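Local structure of [Ribosomal protein bS18]-alanine N-acetyltransferase (5ISV) at residues L7-L12 with S34-R39; A55-V60 with A64-I69. The protein probably transfers an acetyl group from acetyl-CoA to the N-terminal alanine of ribosomal protein bS18, as a member of the GNAT acetyltransferase family. All coordinates share one frame; numbering follows the deposited sequence.

Contact 1: residues L7-L12 with S34-R39; sequences LETTDL and SNQGER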
loop_
_atom_site.group_PDB
_atom_site.type_symbol
_atom_site.label_atom_id
_atom_site.label_comp_id
_atom_site.label_asym_id
_atom_site.label_seq_id
_atom_site.Cartn_x
_atom_site.Cartn_y
_atom_site.Cartn_z
ATOM N N LEU A 7 0.911 -12.147 -3.336
ATOM C CA LEU A 7 -0.238 -12.070 -4.195
ATOM C C LEU A 7 0.275 -12.498 -5.585
ATOM O O LEU A 7 1.068 -11.753 -6.231
ATOM C CB LEU A 7 -0.834 -10.644 -4.213
ATOM C CG LEU A 7 -2.056 -10.406 -5.117
ATOM C CD1 LEU A 7 -3.334 -10.873 -4.453
ATOM C CD2 LEU A 7 -2.203 -8.954 -5.548
ATOM N N GLU A 8 -0.177 -13.654 -6.064
ATOM C CA GLU A 8 0.192 -14.194 -7.386
ATOM C C GLU A 8 -0.787 -13.748 -8.462
ATOM O O GLU A 8 -1.888 -13.298 -8.171
ATOM C CB GLU A 8 0.187 -15.731 -7.355
ATOM C CG GLU A 8 0.983 -16.367 -6.213
ATOM C CD GLU A 8 2.461 -16.022 -6.249
ATOM O OE1 GLU A 8 3.002 -15.772 -7.346
ATOM O OE2 GLU A 8 3.098 -16.021 -5.179
ATOM N N THR A 9 -0.415 -13.935 -9.732
ATOM C CA THR A 9 -1.336 -13.646 -10.835
ATOM C C THR A 9 -2.736 -14.305 -10.702
ATOM O O THR A 9 -3.772 -13.683 -10.990
ATOM C CB THR A 9 -0.685 -14.070 -12.176
ATOM O OG1 THR A 9 0.499 -13.289 -12.366
ATOM C CG2 THR A 9 -1.622 -13.859 -13.359
ATOM N N THR A 10 -2.763 -15.557 -10.269
ATOM C CA THR A 10 -4.027 -16.282 -10.073
ATOM C C THR A 10 -4.834 -15.794 -8.865
ATOM O O THR A 10 -5.986 -16.198 -8.691
ATOM C CB THR A 10 -3.780 -17.781 -9.901
ATOM O OG1 THR A 10 -2.775 -17.964 -8.899
ATOM C CG2 THR A 10 -3.307 -18.402 -11.224
ATOM N N ASP A 11 -4.227 -14.919 -8.055
ATOM C CA ASP A 11 -4.908 -14.225 -6.972
ATOM C C ASP A 11 -5.537 -12.892 -7.388
ATOM O O ASP A 11 -6.330 -12.327 -6.636
ATOM C CB ASP A 11 -3.964 -13.991 -5.789
ATOM C CG ASP A 11 -3.391 -15.277 -5.230
ATOM O OD1 ASP A 11 -4.151 -16.261 -4.995
ATOM O OD2 ASP A 11 -2.161 -15.317 -5.007
ATOM N N LEU A 12 -5.222 -12.421 -8.604
ATOM C CA LEU A 12 -5.708 -11.103 -9.019
ATOM C C LEU A 12 -7.251 -11.052 -9.144
ATOM O O LEU A 12 -7.840 -10.082 -8.741
ATOM C CB LEU A 12 -4.971 -10.554 -10.259
ATOM C CG LEU A 12 -3.480 -10.245 -10.038
ATOM C CD1 LEU A 12 -2.864 -9.869 -11.373
ATOM C CD2 LEU A 12 -3.269 -9.112 -9.029
ATOM N N SER A 34 -1.715 -4.733 -15.076
ATOM C CA SER A 34 -0.566 -3.866 -15.381
ATOM C C SER A 34 0.382 -3.758 -14.180
ATOM O O SER A 34 1.593 -3.620 -14.333
ATOM C CB SER A 34 -1.057 -2.484 -15.773
ATOM O OG SER A 34 -1.727 -2.525 -17.031
ATOM N N ASN A 35 -0.169 -3.844 -12.974
ATOM C CA ASN A 35 0.582 -3.603 -11.751
ATOM C C ASN A 35 1.071 -4.928 -11.103
ATOM O O ASN A 35 0.769 -5.226 -9.920
ATOM C CB ASN A 35 -0.265 -2.748 -10.793
ATOM C CG ASN A 35 -0.168 -1.247 -11.062
ATOM O OD1 ASN A 35 0.808 -0.557 -10.691
ATOM N ND2 ASN A 35 -1.186 -0.723 -11.754
ATOM N N GLN A 36 1.838 -5.693 -11.879
ATOM C CA GLN A 36 2.465 -6.921 -11.412
ATOM C C GLN A 36 3.778 -7.187 -12.150
ATOM O O GLN A 36 4.150 -6.467 -13.103
ATOM C CB GLN A 36 1.508 -8.108 -11.576
ATOM C CG GLN A 36 1.401 -8.624 -12.994
ATOM C CD GLN A 36 0.397 -9.758 -13.104
ATOM O OE1 GLN A 36 0.521 -10.780 -12.431
ATOM N NE2 GLN A 36 -0.597 -9.586 -13.964
ATOM N N GLY A 37 4.515 -8.178 -11.665
ATOM C CA GLY A 37 5.754 -8.648 -12.315
ATOM C C GLY A 37 7.003 -8.401 -11.498
ATOM O O GLY A 37 6.908 -8.168 -10.312
ATOM N N GLU A 38 8.172 -8.383 -12.145
ATOM C CA GLU A 38 9.434 -8.452 -11.413
ATOM C C GLU A 38 9.741 -7.231 -10.516
ATOM O O GLU A 38 10.439 -7.393 -9.540
ATOM C CB GLU A 38 10.617 -8.850 -12.315
ATOM C CG GLU A 38 11.330 -7.757 -13.075
ATOM C CD GLU A 38 12.482 -8.318 -13.913
ATOM O OE1 GLU A 38 13.179 -9.266 -13.465
ATOM O OE2 GLU A 38 12.706 -7.805 -15.027
ATOM N N ARG A 39 9.205 -6.041 -10.809
ATOM C CA ARG A 39 9.409 -4.900 -9.890
ATOM C C ARG A 39 8.416 -4.861 -8.731
ATOM O O ARG A 39 8.616 -4.150 -7.743
ATOM C CB ARG A 39 9.423 -3.553 -10.578
ATOM C CG ARG A 39 8.255 -3.170 -11.447
ATOM C CD ARG A 39 8.501 -1.826 -12.127
ATOM N NE ARG A 39 9.814 -1.755 -12.790
ATOM C CZ ARG A 39 10.052 -1.949 -14.091
ATOM N NH1 ARG A 39 9.083 -2.256 -14.947
ATOM N NH2 ARG A 39 11.288 -1.848 -14.550
#
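Gln36 carries this small surface contact: its carboxamide touches both Thr9, through OE1, and Leu12, through NE2. The polar half is a bond from the hydroxyl of Thr9 to the amide oxygen, OG1 to OE1 of Gln36 at 2.5 Å. That length is unusually short, and since Gln36 has two conformers, of which this is one, its exact value is doubtful. The hydroxyl approaches tilted 23° from the carbonyl plane, and the two side chains cross at about a right angle. With OG1 anti to its own carbonyl carbon (chi1 -62°), the hydroxyl of Thr9 is turned to the amide of Gln36. The apolar half is Leu12, whose CD1 methyl rests against the amide at 3.5 Å from NE2 of Gln36. The same NE2 donates to the backbone oxygen of Ala33; in this conformer the two bonds, if both hold, would fix the rotation of the amide.

In the GNAT fold, the polypeptide leaves the first strand, forms two helices and returns to the second strand; residues 7-12 begin that excursion and 34-39 form its end, starting at the last residue of helix 29-34. Residues 9-11 make a short 3-10 turn: N of Glu8 reaches OD2 of Asp11 at 2.8 Å, on the carboxylate's anti lone pair, while the backbone N of Asp11 closes on O of Glu8. In 34-39 the helix ends at Asn35, the first residue to depart from helical geometry, with its amide tied to Thr31 and Tyr40.

Away from Thr9, Leu12 and Gln36 the fit is loose. The CB of Glu8 is directed away from 34-39, and its carboxylate bonds to Ser6. Gly37, at a phi of 114°, swings the chain off, and Glu38 and Arg39 follow it into exposed positions well clear of residues 7-12.

Contact 2: residues A55-V60 with A64-I69; sequences AITQVV and ATLFNI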
loop_
_atom_site.group_PDB
_atom_site.type_symbol
_atom_site.label_atom_id
_atom_site.label_comp_id
_atom_site.label_asym_id
_atom_site.label_seq_id
_atom_site.Cartn_x
_atom_site.Cartn_y
_atom_site.Cartn_z
ATOM N N ALA A 55 -2.236 -5.605 -0.932
ATOM C CA ALA A 55 -1.391 -4.383 -1.088
ATOM C C ALA A 55 -0.518 -4.592 -2.310
ATOM O O ALA A 55 0.187 -5.561 -2.444
ATOM C CB ALA A 55 -0.552 -4.172 0.135
ATOM N N ILE A 56 -0.525 -3.571 -3.179
ATOM C CA ILE A 56 0.220 -3.591 -4.468
ATOM C C ILE A 56 1.326 -2.534 -4.343
ATOM O O ILE A 56 1.027 -1.338 -4.183
ATOM C CB ILE A 56 -0.721 -3.227 -5.602
ATOM C CG1 ILE A 56 -1.995 -4.019 -5.677
ATOM C CG2 ILE A 56 0.013 -3.249 -6.961
ATOM C CD1 ILE A 56 -1.788 -5.480 -5.874
ATOM N N THR A 57 2.574 -2.986 -4.468
ATOM C CA THR A 57 3.724 -2.102 -4.249
ATOM C C THR A 57 4.756 -2.332 -5.329
ATOM O O THR A 57 5.118 -3.466 -5.602
ATOM C CB THR A 57 4.381 -2.377 -2.878
ATOM O OG1 THR A 57 3.414 -2.192 -1.844
ATOM C CG2 THR A 57 5.581 -1.450 -2.581
ATOM N N GLN A 58 5.236 -1.218 -5.969
ATOM C CA GLN A 58 6.294 -1.330 -6.946
ATOM C C GLN A 58 7.575 -0.950 -6.223
ATOM O O GLN A 58 7.580 0.044 -5.488
ATOM C CB GLN A 58 6.007 -0.306 -8.097
ATOM C CG GLN A 58 6.740 -0.515 -9.387
ATOM C CD GLN A 58 6.464 0.681 -10.304
ATOM O OE1 GLN A 58 5.518 0.691 -11.089
ATOM N NE2 GLN A 58 7.129 1.741 -10.013
ATOM N N VAL A 59 8.645 -1.705 -6.428
ATOM C CA VAL A 59 9.960 -1.389 -5.888
ATOM C C VAL A 59 10.903 -1.104 -7.055
ATOM O O VAL A 59 11.125 -1.977 -7.890
ATOM C CB VAL A 59 10.536 -2.552 -5.038
ATOM C CG1 VAL A 59 11.876 -2.151 -4.434
ATOM C CG2 VAL A 59 9.563 -2.953 -3.922
ATOM N N VAL A 60 11.399 0.133 -7.103
ATOM C CA VAL A 60 12.332 0.595 -8.154
ATOM C C VAL A 60 13.626 0.995 -7.458
ATOM O O VAL A 60 13.634 1.914 -6.631
ATOM C CB VAL A 60 11.729 1.796 -8.906
ATOM C CG1 VAL A 60 12.685 2.211 -9.973
ATOM C CG2 VAL A 60 10.385 1.460 -9.533
ATOM N N ALA A 64 10.309 2.188 -2.709
ATOM C CA ALA A 64 9.063 1.472 -2.920
ATOM C C ALA A 64 7.899 2.443 -2.951
ATOM O O ALA A 64 7.911 3.453 -2.255
ATOM C CB ALA A 64 8.859 0.439 -1.813
ATOM N N THR A 65 6.911 2.175 -3.798
ATOM C CA THR A 65 5.729 2.977 -3.893
ATOM C C THR A 65 4.494 2.070 -3.793
ATOM O O THR A 65 4.331 1.160 -4.601
ATOM C CB THR A 65 5.703 3.750 -5.220
ATOM O OG1 THR A 65 6.834 4.630 -5.245
ATOM C CG2 THR A 65 4.472 4.574 -5.336
ATOM N N LEU A 66 3.610 2.413 -2.855
ATOM C CA LEU A 66 2.339 1.700 -2.675
ATOM C C LEU A 66 1.361 2.235 -3.736
ATOM O O LEU A 66 0.997 3.434 -3.717
ATOM C CB LEU A 66 1.791 1.936 -1.268
ATOM C CG LEU A 66 0.503 1.197 -0.908
ATOM C CD1 LEU A 66 0.711 -0.302 -0.794
ATOM C CD2 LEU A 66 -0.054 1.808 0.376
ATOM N N PHE A 67 0.984 1.404 -4.694
ATOM C CA PHE A 67 0.056 1.771 -5.751
ATOM C C PHE A 67 -1.403 1.623 -5.288
ATOM O O PHE A 67 -2.269 2.334 -5.795
ATOM C CB PHE A 67 0.325 0.998 -7.050
ATOM C CG PHE A 67 1.293 1.718 -7.974
ATOM C CD1 PHE A 67 2.644 1.820 -7.646
ATOM C CD2 PHE A 67 0.830 2.335 -9.116
ATOM C CE1 PHE A 67 3.539 2.534 -8.448
ATOM C CE2 PHE A 67 1.719 3.005 -9.959
ATOM C CZ PHE A 67 3.066 3.085 -9.627
ATOM N N ASN A 68 -1.693 0.644 -4.380
ATOM C CA ASN A 68 -3.054 0.427 -3.953
ATOM C C ASN A 68 -3.044 -0.505 -2.746
ATOM O O ASN A 68 -2.200 -1.350 -2.658
ATOM C CB ASN A 68 -3.859 -0.232 -5.078
ATOM C CG ASN A 68 -5.364 -0.111 -4.881
ATOM O OD1 ASN A 68 -5.841 0.564 -3.987
ATOM N ND2 ASN A 68 -6.119 -0.798 -5.723
ATOM N N ILE A 69 -4.015 -0.265 -1.869
ATOM C CA ILE A 69 -4.268 -1.193 -0.749
ATOM C C ILE A 69 -5.750 -1.139 -0.518
ATOM O O ILE A 69 -6.380 -0.122 -0.668
ATOM C CB ILE A 69 -3.461 -0.781 0.503
ATOM C CG1 ILE A 69 -3.598 -1.811 1.657
ATOM C CG2 ILE A 69 -3.831 0.643 0.955
ATOM C CD1 ILE A 69 -2.585 -1.624 2.780
#
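Ile56 faces two residues at once, Phe67 and Asn68, and this classic beta bulge interrupts an otherwise regular antiparallel ladder. O of Ile56 receives N of Phe67 at 2.8 Å and, more weakly, N of Asn68 at 3.4 Å; in return, N of Ile56 donates almost straight to O of Asn68 at 2.8 Å. The extra residue, Phe67, has nearly helical backbone angles. Farther along, Gln58 and Thr65 form a regular hydrogen-bonded pair through both backbone bonds.

A bulge in the fourth strand is a hallmark of the GNAT fold, where that strand and the fifth splay apart to admit acetyl-CoA. Here it lies just before Ile69, a predicted acetyl-CoA-binding residue close to Tyr115, the predicted proton donor.

On the face covered by helix 80-94, CB of Ala55 meets CG1 of Ile69 at 4.1 Å. Leu66, with CG anti to the backbone N (chi1 -177°), brings CD1 to 3.5 Å from OG1 of Thr57. The bulge sets the CB of Phe67 off both faces, and its ring reaches across to Gln58 of the neighbouring strand: CE1 of Phe67 lies 3.8 Å from CB of Gln58. The Gln58 chain is extended, and its amide plane is turned 43° from the ring as the two cross obliquely. Asn68, on the same face as Gln58, spends its ND2 on Glu19 of helix 12-22.

Contact 1 closes before contact 2 opens along the chain, and their centres lie about 11 Å apart within one GNAT domain. Contact 1 sits at the surface, at the two ends of the helical excursion between strands 2-6 and 43-47; contact 2 is the hairpin of strands 50-60 and 63-71 nearer the middle of the sheet. They touch directly: O of Arg39 probably accepts a hydrogen bond from N of Val59 at 2.8 Å, and CD2 of Leu7 packs on CD1 of Ile56 at 3.5 Å. Asn35 also meets the bulge residue Phe67, so the peripheral loops border the strand leading to the predicted acetyl-CoA site.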